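Local coordinates for protein fatty acid amide hydrolase (Candida albicans, PDB 6KVR) that probably hydrolyses monocarboxylic acid amides, fatty acid amides among them, to the carboxylate and ammonium, as a member of the amidase signature family, at residues A[48-53]-A[114-119]; A[161-166]-A[185-190]; A[360-365]-A[499-504]; A[382-387]-A[448-453]. One frame throughout, in Å; residues are numbered along the deposited sequence.

Contact 1: residues A[48-53]-A[114-119]; sequences IELPKP and AHQFTN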
loop_
_atom_site.group_PDB
_atom_site.type_symbol
_atom_site.label_atom_id
_atom_site.label_comp_id
_atom_site.label_asym_id
_atom_site.label_seq_id
_atom_site.Cartn_x
_atom_site.Cartn_y
_atom_site.Cartn_z
ATOM N N ILE A 48 -18.314 43.699 -4.813
ATOM C CA ILE A 48 -17.722 45.028 -4.752
ATOM C C ILE A 48 -17.499 45.528 -6.174
ATOM O O ILE A 48 -17.488 44.751 -7.132
ATOM C CB ILE A 48 -16.428 44.973 -3.894
ATOM C CG1 ILE A 48 -16.778 45.223 -2.422
ATOM C CG2 ILE A 48 -15.274 45.830 -4.450
ATOM C CD1 ILE A 48 -15.611 45.199 -1.522
ATOM N N GLU A 49 -17.399 46.850 -6.318
ATOM C CA GLU A 49 -17.015 47.470 -7.582
ATOM C C GLU A 49 -15.491 47.477 -7.666
ATOM O O GLU A 49 -14.819 48.087 -6.820
ATOM C CB GLU A 49 -17.581 48.886 -7.683
ATOM C CG GLU A 49 -18.929 48.945 -8.386
ATOM C CD GLU A 49 -19.774 50.169 -8.015
ATOM O OE1 GLU A 49 -19.231 51.298 -7.898
ATOM O OE2 GLU A 49 -20.997 49.983 -7.830
ATOM N N LEU A 50 -14.950 46.786 -8.670
ATOM C CA LEU A 50 -13.507 46.620 -8.771
ATOM C C LEU A 50 -12.819 47.966 -9.032
ATOM O O LEU A 50 -13.390 48.857 -9.672
ATOM C CB LEU A 50 -13.171 45.627 -9.880
ATOM C CG LEU A 50 -13.536 44.166 -9.569
ATOM C CD1 LEU A 50 -13.246 43.245 -10.757
ATOM C CD2 LEU A 50 -12.792 43.697 -8.327
ATOM N N PRO A 51 -11.599 48.147 -8.523
ATOM C CA PRO A 51 -10.901 49.423 -8.749
ATOM C C PRO A 51 -10.604 49.697 -10.215
ATOM O O PRO A 51 -10.593 50.862 -10.626
ATOM C CB PRO A 51 -9.617 49.275 -7.916
ATOM C CG PRO A 51 -9.472 47.801 -7.660
ATOM C CD PRO A 51 -10.871 47.271 -7.588
ATOM N N LYS A 52 -10.352 48.664 -11.008
ATOM C CA LYS A 52 -10.260 48.722 -12.460
ATOM C C LYS A 52 -10.859 47.431 -13.001
ATOM O O LYS A 52 -11.068 46.484 -12.231
ATOM C CB LYS A 52 -8.813 48.865 -12.949
ATOM C CG LYS A 52 -7.967 49.964 -12.337
ATOM C CD LYS A 52 -6.829 50.313 -13.311
ATOM C CE LYS A 52 -5.566 50.787 -12.604
ATOM N NZ LYS A 52 -5.089 49.788 -11.608
ATOM N N PRO A 53 -11.162 47.350 -14.299
ATOM C CA PRO A 53 -11.550 46.061 -14.880
ATOM C C PRO A 53 -10.539 44.980 -14.517
ATOM O O PRO A 53 -9.348 45.256 -14.333
ATOM C CB PRO A 53 -11.567 46.350 -16.383
ATOM C CG PRO A 53 -11.969 47.802 -16.455
ATOM C CD PRO A 53 -11.295 48.454 -15.269
ATOM N N ALA A 114 -12.798 36.730 -2.650
ATOM C CA ALA A 114 -11.756 35.901 -3.262
ATOM C C ALA A 114 -12.102 35.530 -4.708
ATOM O O ALA A 114 -11.277 35.696 -5.620
ATOM C CB ALA A 114 -11.529 34.640 -2.424
ATOM N N HIS A 115 -13.331 35.049 -4.939
ATOM C CA HIS A 115 -13.750 34.693 -6.295
ATOM C C HIS A 115 -13.746 35.896 -7.233
ATOM O O HIS A 115 -13.341 35.779 -8.396
ATOM C CB HIS A 115 -15.144 34.067 -6.289
ATOM C CG HIS A 115 -15.611 33.661 -7.655
ATOM N ND1 HIS A 115 -14.993 32.669 -8.386
ATOM C CD2 HIS A 115 -16.599 34.142 -8.441
ATOM C CE1 HIS A 115 -15.601 32.532 -9.550
ATOM N NE2 HIS A 115 -16.577 33.420 -9.613
ATOM N N GLN A 116 -14.228 37.048 -6.759
ATOM C CA GLN A 116 -14.312 38.229 -7.619
ATOM C C GLN A 116 -12.936 38.658 -8.120
ATOM O O GLN A 116 -12.803 39.138 -9.250
ATOM C CB GLN A 116 -14.990 39.376 -6.863
ATOM C CG GLN A 116 -15.934 40.183 -7.722
ATOM C CD GLN A 116 -16.244 41.552 -7.135
ATOM O OE1 GLN A 116 -16.198 41.751 -5.921
ATOM N NE2 GLN A 116 -16.541 42.505 -8.006
ATOM N N PHE A 117 -11.896 38.442 -7.319
ATOM C CA PHE A 117 -10.544 38.799 -7.723
ATOM C C PHE A 117 -9.791 37.641 -8.380
ATOM O O PHE A 117 -9.122 37.852 -9.394
ATOM C CB PHE A 117 -9.762 39.307 -6.511
ATOM C CG PHE A 117 -10.112 40.723 -6.113
ATOM C CD1 PHE A 117 -9.469 41.807 -6.708
ATOM C CD2 PHE A 117 -11.082 40.974 -5.147
ATOM C CE1 PHE A 117 -9.785 43.119 -6.335
ATOM C CE2 PHE A 117 -11.401 42.264 -4.774
ATOM C CZ PHE A 117 -10.753 43.342 -5.370
ATOM N N THR A 118 -9.869 36.419 -7.833
ATOM C CA THR A 118 -9.022 35.338 -8.321
ATOM C C THR A 118 -9.718 34.342 -9.249
ATOM O O THR A 118 -9.016 33.579 -9.922
ATOM C CB THR A 118 -8.426 34.562 -7.148
ATOM O OG1 THR A 118 -9.488 33.935 -6.418
ATOM C CG2 THR A 118 -7.625 35.498 -6.238
ATOM N N ASN A 119 -11.054 34.315 -9.298
ATOM C CA ASN A 119 -11.808 33.357 -10.123
ATOM C C ASN A 119 -11.585 31.923 -9.632
ATOM O O ASN A 119 -11.498 30.976 -10.416
ATOM C CB ASN A 119 -11.463 33.495 -11.613
ATOM C CG ASN A 119 -12.475 32.800 -12.526
ATOM O OD1 ASN A 119 -13.687 32.909 -12.332
ATOM N ND2 ASN A 119 -11.973 32.084 -13.538
#

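Contact 2: residues A[161-166]-A[185-190]; sequences MNYKDK and VTTSIL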
loop_
_atom_site.group_PDB
_atom_site.type_symbol
_atom_site.label_atom_id
_atom_site.label_comp_id
_atom_site.label_asym_id
_atom_site.label_seq_id
_atom_site.Cartn_x
_atom_site.Cartn_y
_atom_site.Cartn_z
HETATM N N MSE A 161 -13.962 16.107 -6.207
HETATM C CA MSE A 161 -14.501 15.179 -5.212
HETATM C C MSE A 161 -16.017 15.109 -5.288
HETATM O O MSE A 161 -16.683 16.143 -5.340
HETATM C CB MSE A 161 -14.082 15.582 -3.795
HETATM C CG MSE A 161 -12.592 15.563 -3.565
HETATM SE SE MSE A 161 -12.097 16.128 -1.744
HETATM C CE MSE A 161 -12.518 17.996 -1.964
ATOM N N ASN A 162 -16.551 13.890 -5.280
ATOM C CA ASN A 162 -17.999 13.694 -5.273
ATOM C C ASN A 162 -18.650 14.561 -4.207
ATOM O O ASN A 162 -18.280 14.502 -3.031
ATOM C CB ASN A 162 -18.361 12.223 -4.995
ATOM C CG ASN A 162 -18.237 11.340 -6.217
ATOM O OD1 ASN A 162 -18.026 11.828 -7.326
ATOM N ND2 ASN A 162 -18.383 10.027 -6.020
ATOM N N TYR A 163 -19.623 15.354 -4.622
ATOM C CA TYR A 163 -20.494 16.070 -3.705
ATOM C C TYR A 163 -21.915 15.611 -3.990
ATOM O O TYR A 163 -22.364 15.656 -5.143
ATOM C CB TYR A 163 -20.375 17.596 -3.870
ATOM C CG TYR A 163 -20.949 18.377 -2.701
ATOM C CD1 TYR A 163 -22.319 18.541 -2.561
ATOM C CD2 TYR A 163 -20.115 18.941 -1.732
ATOM C CE1 TYR A 163 -22.845 19.252 -1.503
ATOM C CE2 TYR A 163 -20.634 19.649 -0.659
ATOM C CZ TYR A 163 -22.003 19.805 -0.558
ATOM O OH TYR A 163 -22.542 20.495 0.497
ATOM N N LYS A 164 -22.618 15.188 -2.939
ATOM C CA LYS A 164 -23.941 14.597 -3.091
ATOM C C LYS A 164 -24.888 15.534 -3.830
ATOM O O LYS A 164 -25.045 16.701 -3.464
ATOM C CB LYS A 164 -24.508 14.250 -1.719
ATOM C CG LYS A 164 -26.008 14.138 -1.677
ATOM C CD LYS A 164 -26.472 13.656 -0.315
ATOM C CE LYS A 164 -27.988 13.485 -0.301
ATOM N NZ LYS A 164 -28.441 12.537 0.756
ATOM N N ASP A 165 -25.492 15.012 -4.899
ATOM C CA ASP A 165 -26.543 15.670 -5.661
ATOM C C ASP A 165 -26.051 16.908 -6.390
ATOM O O ASP A 165 -26.843 17.794 -6.693
ATOM C CB ASP A 165 -27.743 16.021 -4.782
ATOM C CG ASP A 165 -28.442 14.780 -4.260
ATOM O OD1 ASP A 165 -28.433 13.771 -4.998
ATOM O OD2 ASP A 165 -28.974 14.801 -3.124
ATOM N N LYS A 166 -24.764 16.974 -6.716
ATOM C CA LYS A 166 -24.232 18.088 -7.486
ATOM C C LYS A 166 -23.321 17.571 -8.584
ATOM O O LYS A 166 -22.692 16.518 -8.444
ATOM C CB LYS A 166 -23.485 19.068 -6.599
ATOM C CG LYS A 166 -24.416 20.041 -5.941
ATOM C CD LYS A 166 -23.706 20.912 -4.938
ATOM C CE LYS A 166 -24.661 21.967 -4.382
ATOM N NZ LYS A 166 -24.322 22.047 -2.961
ATOM N N VAL A 185 -15.708 9.774 0.158
ATOM C CA VAL A 185 -15.398 9.369 1.529
ATOM C C VAL A 185 -14.896 10.560 2.342
ATOM O O VAL A 185 -15.342 10.795 3.470
ATOM C CB VAL A 185 -14.387 8.211 1.550
ATOM C CG1 VAL A 185 -13.983 7.916 2.970
ATOM C CG2 VAL A 185 -14.998 6.957 0.916
ATOM N N THR A 186 -13.963 11.329 1.785
ATOM C CA THR A 186 -13.362 12.397 2.572
ATOM C C THR A 186 -14.389 13.481 2.907
ATOM O O THR A 186 -14.455 13.956 4.047
ATOM C CB THR A 186 -12.146 12.963 1.833
ATOM O OG1 THR A 186 -11.042 12.080 2.037
ATOM C CG2 THR A 186 -11.763 14.362 2.369
ATOM N N THR A 187 -15.229 13.858 1.946
ATOM C CA THR A 187 -16.218 14.889 2.231
ATOM C C THR A 187 -17.231 14.423 3.275
ATOM O O THR A 187 -17.619 15.201 4.159
ATOM C CB THR A 187 -16.917 15.316 0.941
ATOM O OG1 THR A 187 -15.966 15.956 0.088
ATOM C CG2 THR A 187 -18.050 16.281 1.238
ATOM N N SER A 188 -17.681 13.168 3.206
ATOM C CA SER A 188 -18.679 12.773 4.191
ATOM C C SER A 188 -18.059 12.594 5.562
ATOM O O SER A 188 -18.748 12.776 6.564
ATOM C CB SER A 188 -19.441 11.515 3.756
ATOM O OG SER A 188 -18.648 10.374 3.787
ATOM N N ILE A 189 -16.764 12.317 5.644
ATOM C CA ILE A 189 -16.132 12.354 6.956
ATOM C C ILE A 189 -16.097 13.783 7.493
ATOM O O ILE A 189 -16.342 14.013 8.683
ATOM C CB ILE A 189 -14.729 11.733 6.892
ATOM C CG1 ILE A 189 -14.824 10.207 6.794
ATOM C CG2 ILE A 189 -13.880 12.160 8.115
ATOM C CD1 ILE A 189 -13.478 9.558 6.569
ATOM N N LEU A 190 -15.808 14.765 6.632
ATOM C CA LEU A 190 -15.698 16.142 7.115
ATOM C C LEU A 190 -17.033 16.645 7.646
ATOM O O LEU A 190 -17.085 17.293 8.700
ATOM C CB LEU A 190 -15.169 17.059 6.011
ATOM C CG LEU A 190 -13.690 16.833 5.675
ATOM C CD1 LEU A 190 -13.235 17.780 4.577
ATOM C CD2 LEU A 190 -12.823 16.997 6.934
HETATM O O HOH W 1 -17.068 17.072 -2.149
#

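Contact 3: residues A[360-365]-A[499-504]; sequences RRALNT and TGIFQD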
loop_
_atom_site.group_PDB
_atom_site.type_symbol
_atom_site.label_atom_id
_atom_site.label_comp_id
_atom_site.label_asym_id
_atom_site.label_seq_id
_atom_site.Cartn_x
_atom_site.Cartn_y
_atom_site.Cartn_z
ATOM N N ARG A 360 16.373 30.811 -4.603
ATOM C CA ARG A 360 17.714 30.664 -4.060
ATOM C C ARG A 360 17.882 31.506 -2.800
ATOM O O ARG A 360 18.375 31.016 -1.775
ATOM C CB ARG A 360 18.753 31.042 -5.111
ATOM C CG ARG A 360 20.206 30.910 -4.615
ATOM C CD ARG A 360 21.203 31.167 -5.738
ATOM N NE ARG A 360 20.977 32.472 -6.343
ATOM C CZ ARG A 360 21.487 32.846 -7.505
ATOM N NH1 ARG A 360 22.256 32.033 -8.209
ATOM N NH2 ARG A 360 21.226 34.069 -7.967
ATOM N N ARG A 361 17.442 32.768 -2.845
ATOM C CA ARG A 361 17.618 33.655 -1.698
ATOM C C ARG A 361 16.835 33.152 -0.492
ATOM O O ARG A 361 17.380 33.044 0.614
ATOM C CB ARG A 361 17.199 35.084 -2.052
ATOM C CG ARG A 361 17.270 36.054 -0.876
ATOM C CD ARG A 361 17.091 37.520 -1.277
ATOM N NE ARG A 361 15.805 37.776 -1.907
ATOM C CZ ARG A 361 14.689 38.072 -1.255
ATOM N NH1 ARG A 361 14.665 38.180 0.062
ATOM N NH2 ARG A 361 13.563 38.255 -1.945
ATOM N N ALA A 362 15.551 32.822 -0.688
ATOM C CA ALA A 362 14.729 32.383 0.437
ATOM C C ALA A 362 15.250 31.077 1.041
ATOM O O ALA A 362 15.289 30.922 2.269
ATOM C CB ALA A 362 13.275 32.240 -0.003
ATOM N N LEU A 363 15.641 30.122 0.197
ATOM C CA LEU A 363 16.248 28.901 0.708
ATOM C C LEU A 363 17.488 29.222 1.543
ATOM O O LEU A 363 17.634 28.750 2.678
ATOM C CB LEU A 363 16.586 27.976 -0.459
ATOM C CG LEU A 363 17.120 26.597 -0.077
ATOM C CD1 LEU A 363 16.247 25.967 1.009
ATOM C CD2 LEU A 363 17.193 25.710 -1.318
ATOM N N ASN A 364 18.375 30.064 1.008
ATOM C CA ASN A 364 19.593 30.417 1.732
ATOM C C ASN A 364 19.286 31.113 3.058
ATOM O O ASN A 364 19.953 30.858 4.070
ATOM C CB ASN A 364 20.479 31.306 0.862
ATOM C CG ASN A 364 21.826 31.538 1.480
ATOM O OD1 ASN A 364 22.601 30.603 1.662
ATOM N ND2 ASN A 364 22.111 32.781 1.833
ATOM N N THR A 365 18.286 31.995 3.074
ATOM C CA THR A 365 17.941 32.678 4.320
ATOM C C THR A 365 17.409 31.691 5.354
ATOM O O THR A 365 17.715 31.807 6.549
ATOM C CB THR A 365 16.922 33.796 4.056
ATOM O OG1 THR A 365 17.499 34.790 3.197
ATOM C CG2 THR A 365 16.503 34.477 5.354
ATOM N N THR A 499 7.725 30.748 3.842
ATOM C CA THR A 499 8.918 31.199 4.545
ATOM C C THR A 499 8.774 32.592 5.155
ATOM O O THR A 499 9.599 32.964 5.994
ATOM C CB THR A 499 10.124 31.206 3.599
ATOM O OG1 THR A 499 9.906 32.175 2.568
ATOM C CG2 THR A 499 10.301 29.852 2.968
ATOM N N GLY A 500 7.748 33.357 4.777
ATOM C CA GLY A 500 7.656 34.760 5.136
ATOM C C GLY A 500 8.449 35.680 4.235
ATOM O O GLY A 500 8.471 36.897 4.472
ATOM N N ILE A 501 9.102 35.136 3.210
ATOM C CA ILE A 501 9.859 35.907 2.236
ATOM C C ILE A 501 9.020 36.080 0.978
ATOM O O ILE A 501 8.240 35.191 0.600
ATOM C CB ILE A 501 11.203 35.224 1.932
ATOM C CG1 ILE A 501 12.072 35.281 3.187
ATOM C CG2 ILE A 501 11.908 35.913 0.758
ATOM C CD1 ILE A 501 13.165 34.269 3.226
ATOM N N PHE A 502 9.156 37.246 0.346
ATOM C CA PHE A 502 8.465 37.565 -0.891
ATOM C C PHE A 502 9.493 38.014 -1.907
ATOM O O PHE A 502 10.532 38.583 -1.549
ATOM C CB PHE A 502 7.398 38.643 -0.663
ATOM C CG PHE A 502 6.320 38.214 0.292
ATOM C CD1 PHE A 502 6.579 38.122 1.662
ATOM C CD2 PHE A 502 5.062 37.853 -0.174
ATOM C CE1 PHE A 502 5.594 37.700 2.556
ATOM C CE2 PHE A 502 4.061 37.442 0.717
ATOM C CZ PHE A 502 4.335 37.360 2.086
ATOM N N GLN A 503 9.218 37.731 -3.174
ATOM C CA GLN A 503 10.115 38.198 -4.214
ATOM C C GLN A 503 10.252 39.719 -4.132
ATOM O O GLN A 503 9.294 40.438 -3.820
ATOM C CB GLN A 503 9.613 37.775 -5.590
ATOM C CG GLN A 503 10.601 38.044 -6.725
ATOM C CD GLN A 503 10.307 39.340 -7.461
ATOM O OE1 GLN A 503 9.520 40.173 -7.000
ATOM N NE2 GLN A 503 10.936 39.514 -8.621
ATOM N N ASP A 504 11.463 40.192 -4.390
ATOM C CA ASP A 504 11.799 41.615 -4.358
ATOM C C ASP A 504 12.409 41.974 -5.701
ATOM O O ASP A 504 13.545 41.554 -5.990
ATOM C CB ASP A 504 12.781 41.908 -3.223
ATOM C CG ASP A 504 12.990 43.397 -2.999
ATOM O OD1 ASP A 504 13.044 44.167 -3.992
ATOM O OD2 ASP A 504 13.088 43.796 -1.816
#

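Contact 4: residues A[382-387]-A[448-453]; sequences PPNTKL and RDQYND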
loop_
_atom_site.group_PDB
_atom_site.type_symbol
_atom_site.label_atom_id
_atom_site.label_comp_id
_atom_site.label_asym_id
_atom_site.label_seq_id
_atom_site.Cartn_x
_atom_site.Cartn_y
_atom_site.Cartn_z
ATOM N N PRO A 382 21.040 15.394 -4.380
ATOM C CA PRO A 382 20.123 14.241 -4.364
ATOM C C PRO A 382 20.358 13.328 -5.552
ATOM O O PRO A 382 20.442 13.789 -6.698
ATOM C CB PRO A 382 18.736 14.898 -4.424
ATOM C CG PRO A 382 18.975 16.184 -5.139
ATOM C CD PRO A 382 20.339 16.656 -4.678
ATOM N N PRO A 383 20.472 12.025 -5.320
ATOM C CA PRO A 383 20.870 11.107 -6.394
ATOM C C PRO A 383 19.708 10.650 -7.260
ATOM O O PRO A 383 18.555 10.580 -6.829
ATOM C CB PRO A 383 21.472 9.916 -5.633
ATOM C CG PRO A 383 20.746 9.931 -4.308
ATOM C CD PRO A 383 20.387 11.366 -4.005
ATOM N N ASN A 384 20.040 10.339 -8.512
ATOM C CA ASN A 384 19.115 9.695 -9.442
ATOM C C ASN A 384 17.850 10.510 -9.694
ATOM O O ASN A 384 16.820 9.937 -10.044
ATOM C CB ASN A 384 18.724 8.296 -8.959
ATOM C CG ASN A 384 19.746 7.265 -9.320
ATOM O OD1 ASN A 384 20.270 7.271 -10.427
ATOM N ND2 ASN A 384 20.043 6.369 -8.388
ATOM N N THR A 385 17.904 11.842 -9.524
ATOM C CA THR A 385 16.721 12.660 -9.793
ATOM C C THR A 385 16.291 12.578 -11.257
ATOM O O THR A 385 15.099 12.658 -11.555
ATOM C CB THR A 385 16.956 14.123 -9.390
ATOM O OG1 THR A 385 18.149 14.615 -10.004
ATOM C CG2 THR A 385 17.071 14.262 -7.856
ATOM N N LYS A 386 17.232 12.399 -12.180
ATOM C CA LYS A 386 16.862 12.224 -13.578
ATOM C C LYS A 386 16.089 10.925 -13.788
ATOM O O LYS A 386 15.064 10.912 -14.477
ATOM C CB LYS A 386 18.107 12.263 -14.466
ATOM C CG LYS A 386 17.802 12.078 -15.950
ATOM C CD LYS A 386 19.026 12.381 -16.796
ATOM C CE LYS A 386 18.814 11.955 -18.245
ATOM N NZ LYS A 386 20.005 12.252 -19.097
ATOM N N LEU A 387 16.563 9.816 -13.210
ATOM C CA LEU A 387 15.793 8.580 -13.307
ATOM C C LEU A 387 14.428 8.732 -12.637
ATOM O O LEU A 387 13.415 8.250 -13.161
ATOM C CB LEU A 387 16.581 7.423 -12.692
ATOM C CG LEU A 387 15.960 6.026 -12.784
ATOM C CD1 LEU A 387 15.831 5.584 -14.240
ATOM C CD2 LEU A 387 16.794 5.027 -11.972
ATOM N N ARG A 448 13.059 4.513 -3.649
ATOM C CA ARG A 448 12.555 4.664 -2.291
ATOM C C ARG A 448 13.549 4.137 -1.261
ATOM O O ARG A 448 13.758 4.764 -0.213
ATOM C CB ARG A 448 11.216 3.946 -2.148
ATOM C CG ARG A 448 10.063 4.723 -2.743
ATOM C CD ARG A 448 8.757 3.939 -2.660
ATOM N NE ARG A 448 7.693 4.646 -3.365
ATOM C CZ ARG A 448 6.410 4.309 -3.320
ATOM N NH1 ARG A 448 6.005 3.226 -2.672
ATOM N NH2 ARG A 448 5.514 5.081 -3.936
ATOM N N ASP A 449 14.167 2.985 -1.536
ATOM C CA ASP A 449 15.146 2.451 -0.598
ATOM C C ASP A 449 16.389 3.326 -0.566
ATOM O O ASP A 449 16.929 3.602 0.514
ATOM C CB ASP A 449 15.505 1.008 -0.963
ATOM C CG ASP A 449 14.439 0.012 -0.514
ATOM O OD1 ASP A 449 13.829 0.230 0.554
ATOM O OD2 ASP A 449 14.204 -0.990 -1.229
ATOM N N GLN A 450 16.845 3.790 -1.735
ATOM C CA GLN A 450 18.044 4.619 -1.768
ATOM C C GLN A 450 17.876 5.839 -0.868
ATOM O O GLN A 450 18.779 6.178 -0.096
ATOM C CB GLN A 450 18.363 5.038 -3.208
ATOM C CG GLN A 450 19.651 5.838 -3.333
ATOM C CD GLN A 450 20.053 6.139 -4.779
ATOM O OE1 GLN A 450 19.238 6.077 -5.702
ATOM N NE2 GLN A 450 21.325 6.451 -4.975
ATOM N N TYR A 451 16.704 6.478 -0.916
ATOM C CA TYR A 451 16.470 7.699 -0.154
ATOM C C TYR A 451 16.167 7.402 1.305
ATOM O O TYR A 451 16.560 8.167 2.194
ATOM C CB TYR A 451 15.313 8.500 -0.776
ATOM C CG TYR A 451 15.747 9.426 -1.876
ATOM C CD1 TYR A 451 16.146 8.926 -3.105
ATOM C CD2 TYR A 451 15.784 10.801 -1.678
ATOM C CE1 TYR A 451 16.570 9.764 -4.105
ATOM C CE2 TYR A 451 16.198 11.654 -2.678
ATOM C CZ TYR A 451 16.591 11.127 -3.890
ATOM O OH TYR A 451 16.999 11.970 -4.907
ATOM N N ASN A 452 15.431 6.327 1.571
ATOM C CA ASN A 452 15.170 5.969 2.956
ATOM C C ASN A 452 16.469 5.565 3.646
ATOM O O ASN A 452 16.722 5.972 4.783
ATOM C CB ASN A 452 14.115 4.859 3.008
ATOM C CG ASN A 452 13.791 4.392 4.425
ATOM O OD1 ASN A 452 13.341 5.169 5.276
ATOM N ND2 ASN A 452 13.981 3.097 4.666
ATOM N N ASP A 453 17.335 4.827 2.942
ATOM C CA ASP A 453 18.626 4.448 3.503
ATOM C C ASP A 453 19.492 5.669 3.773
ATOM O O ASP A 453 20.311 5.657 4.698
ATOM C CB ASP A 453 19.376 3.527 2.548
ATOM C CG ASP A 453 18.781 2.133 2.488
ATOM O OD1 ASP A 453 17.958 1.780 3.364
ATOM O OD2 ASP A 453 19.150 1.383 1.559
#

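Contact 1: residues A[48-53]-A[114-119]
Ile-48 meets Gln-116 through its backbone, which the glutamine amide grips at two points. The carbonyl O of Ile-48 takes a short bond of 2.6 Å from NE2 of Gln-116. That bond is nearly straight at hydrogen (163°) and lies close to the amide plane, with the donor somewhat tilted from the plane of the carbonyl. On the same residue, Ile-48 N gives a weak, bent bond to Gln-116 OE1 at 3.1 Å. With donor and acceptor both engaged by one residue, this favours one flip of the amide and probably limits its rotation. CB of Ile-48 comes to 3.8 Å from OE1 of Gln-116, while the side chain also rests on Leu-73.

Two residues on, Leu-50 turns its branch back to the helix. Its CG sits 3.8 Å from NE2 of Gln-116. Its CD2 methyl lies over one face of the Phe-117 ring, 3.9 Å from the centroid and displaced toward the rim, a CH-pi contact. The leucine keeps CG beside its own backbone N (chi1 -71°), which carries CD2 over the ring. Pro-51 adds a looser touch, its CD at 4.5 Å from CE1 of Phe-117, and also reaches Tyr-67 and Leu-57.

Tyr-67 and Ala-64 of helix 64-70 pack on the same phenylalanine, which is buried although the contact lies at the surface. The arrangement is an irregular N-terminal segment strapped across the end of helix 100-118: a glutamine amide pairs with the backbone N and O of one residue, much as a strand neighbour would, though one of the two bonds is weak, and an aliphatic-aromatic patch lies beside it, away from the predicted active site.

Contact 2: residues A[161-166]-A[185-190]
Thr-187 turns OG1 beside its backbone N (chi1 -66°) and CG2 anti to that N, and this splits its two branches between different partners on 161-166. OG1 heads for the backbone of Asn-162 and the selenium of selenomethionine Met-161, CG2 for the ring of Tyr-163. On the other side, Met-161 runs straight through chi2 (179°), which carries SE out to the helix.

Direct contacts are loose: SE of Met-161 stops 4.3 Å from OG1 of Thr-187 and also nears CG2 of Thr-186. CD2 of Tyr-163 lies 4.5 Å from CG2 of Thr-187, approached obliquely. Asn-162 O and Thr-187 OG1 are 4.1 Å apart, and a water closes that gap. It lies 3.0 Å from Asn-162 O, to which it probably donates. The same water is hydrogen-bonded to Thr-187 OG1 at 2.7 Å, so a buried hydroxyl and a peptide carbonyl share one solvent molecule.

Further along, 163-166 makes a type II turn, closed by Lys-166 N on Tyr-163 O. Tyr-163 makes edge-to-face stacks with His-183 and Phe-125, and Thr-186 OG1 is engaged by Tyr-313 OH and Ser-278 O.

The loop leaving strand 155-158, whose Lys-158 is the predicted charge-relay lysine and has its side chain within about 4 Å of that of Met-161, thus comes to rest on the first turn of helix 185-192. Val-250 of strand 248-253 touches both Met-161 and Thr-186, and helix 303-317 covers Ile-189 and Leu-190.

Contact 3: residues A[360-365]-A[499-504]
Helix-on-sheet packing in the amidase fold is what this contact provides: helix 357-372 lies against the place where strand 494-499 ends, turns a corner at Gly-500 and runs on as the short strand 501-502. The corner begins with an ST turn, Thr-499 OG1 accepting from Ile-501 N at 3.1 Å; the same hydroxyl is also bonded to Val-541 O of strand 540-546, the adjoining strand.

Just past the corner, Ile-501 reaches into the helix surface. Its CD1 lies 3.7 Å from CA of Ala-362 and also touches the CB of that alanine, while on the next turn Thr-365 CB sits 3.9 Å from CD1 of Ile-501. The small side chain of Ala-362 lets the helix come close, with CA atoms of Ala-362 and Ile-501 6.3 Å apart. CG1 of Ile-501 sits beside the backbone N (chi1 -67°), which leaves CG2 anti to that N, where it meets the guanidinium of Arg-361, 3.6 Å from NH1.

Arg-361 itself starts out extended, then bends at chi3 (60°), bringing its head group alongside 502-504. Its stronger partner lies elsewhere: NH2 makes a salt bridge to Asp-508, whose carboxylate also accepts from Asp-504 N. By binding both Arg-361 and the backbone N of Asp-504, Asp-508 probably helps fix the guanidinium beside 502-504. Across the contact, NH2 of Arg-361 donates to Phe-502 O at 3.1 Å, bent to 147° at hydrogen, with the oxygen almost in the guanidinium plane.

Contact 4: residues A[382-387]-A[448-453]
Tyr-451 is the side chain to follow, reaching from helix 434-457 to the two prolines ahead of helix 385-397. Its CB leaves the helix obliquely to the other segment and the ring carries the reach. At CE1 the carbonyl O of Pro-383 stands 3.5 Å off, near the ring's edge. CZ packs 3.8 Å from CD of Pro-383. The hydroxyl OH donates to Pro-383 O at 2.8 Å, the donor tilted somewhat from the carbonyl plane. CB of Pro-382 lies 3.4 Å from Tyr-451 OH, and close to the same hydroxyl is CG2 of Thr-385, whose own OG1 is bonded to Asp-350 O.

Next to it, Gln-450 stretches out with CG anti to the backbone N (chi1 -177°). Its NE2 rests 3.5 Å from CB of Pro-383. OE1 accepts from Asn-384 ND2 at 2.8 Å, on a lone pair in the carbonyl plane and fairly straight (160°). The two amides are turned 62° from each other.

On this helix Asp-449 and Asn-452 bond to the second subunit. Chemically, a carbonyl that closes the Pro-Pro pair is satisfied by a phenol wedged among apolar carbons, and an amide pair on the more exposed side adds a second directional bond.

In the fold
From the N terminus, contact 1 comes first: it closes a mostly helical loop of 60 residues and straps the N-terminal region onto helix 100-118. Contact 2 follows in series with a short loop of 18 residues, tying the chain after strand 155-158 to helix 185-192 beside the predicted catalytic lysine. Contact 3 makes the longest closure, joining helix 357-372 to the corner after strand 494-499; contact 4 falls wholly within that span, linking the start of helix 385-397 to helix 434-457 near the second subunit. None cross. Contacts 2 and 3 lie on opposite sides of the chain's centre, their own centres about 38 Å apart.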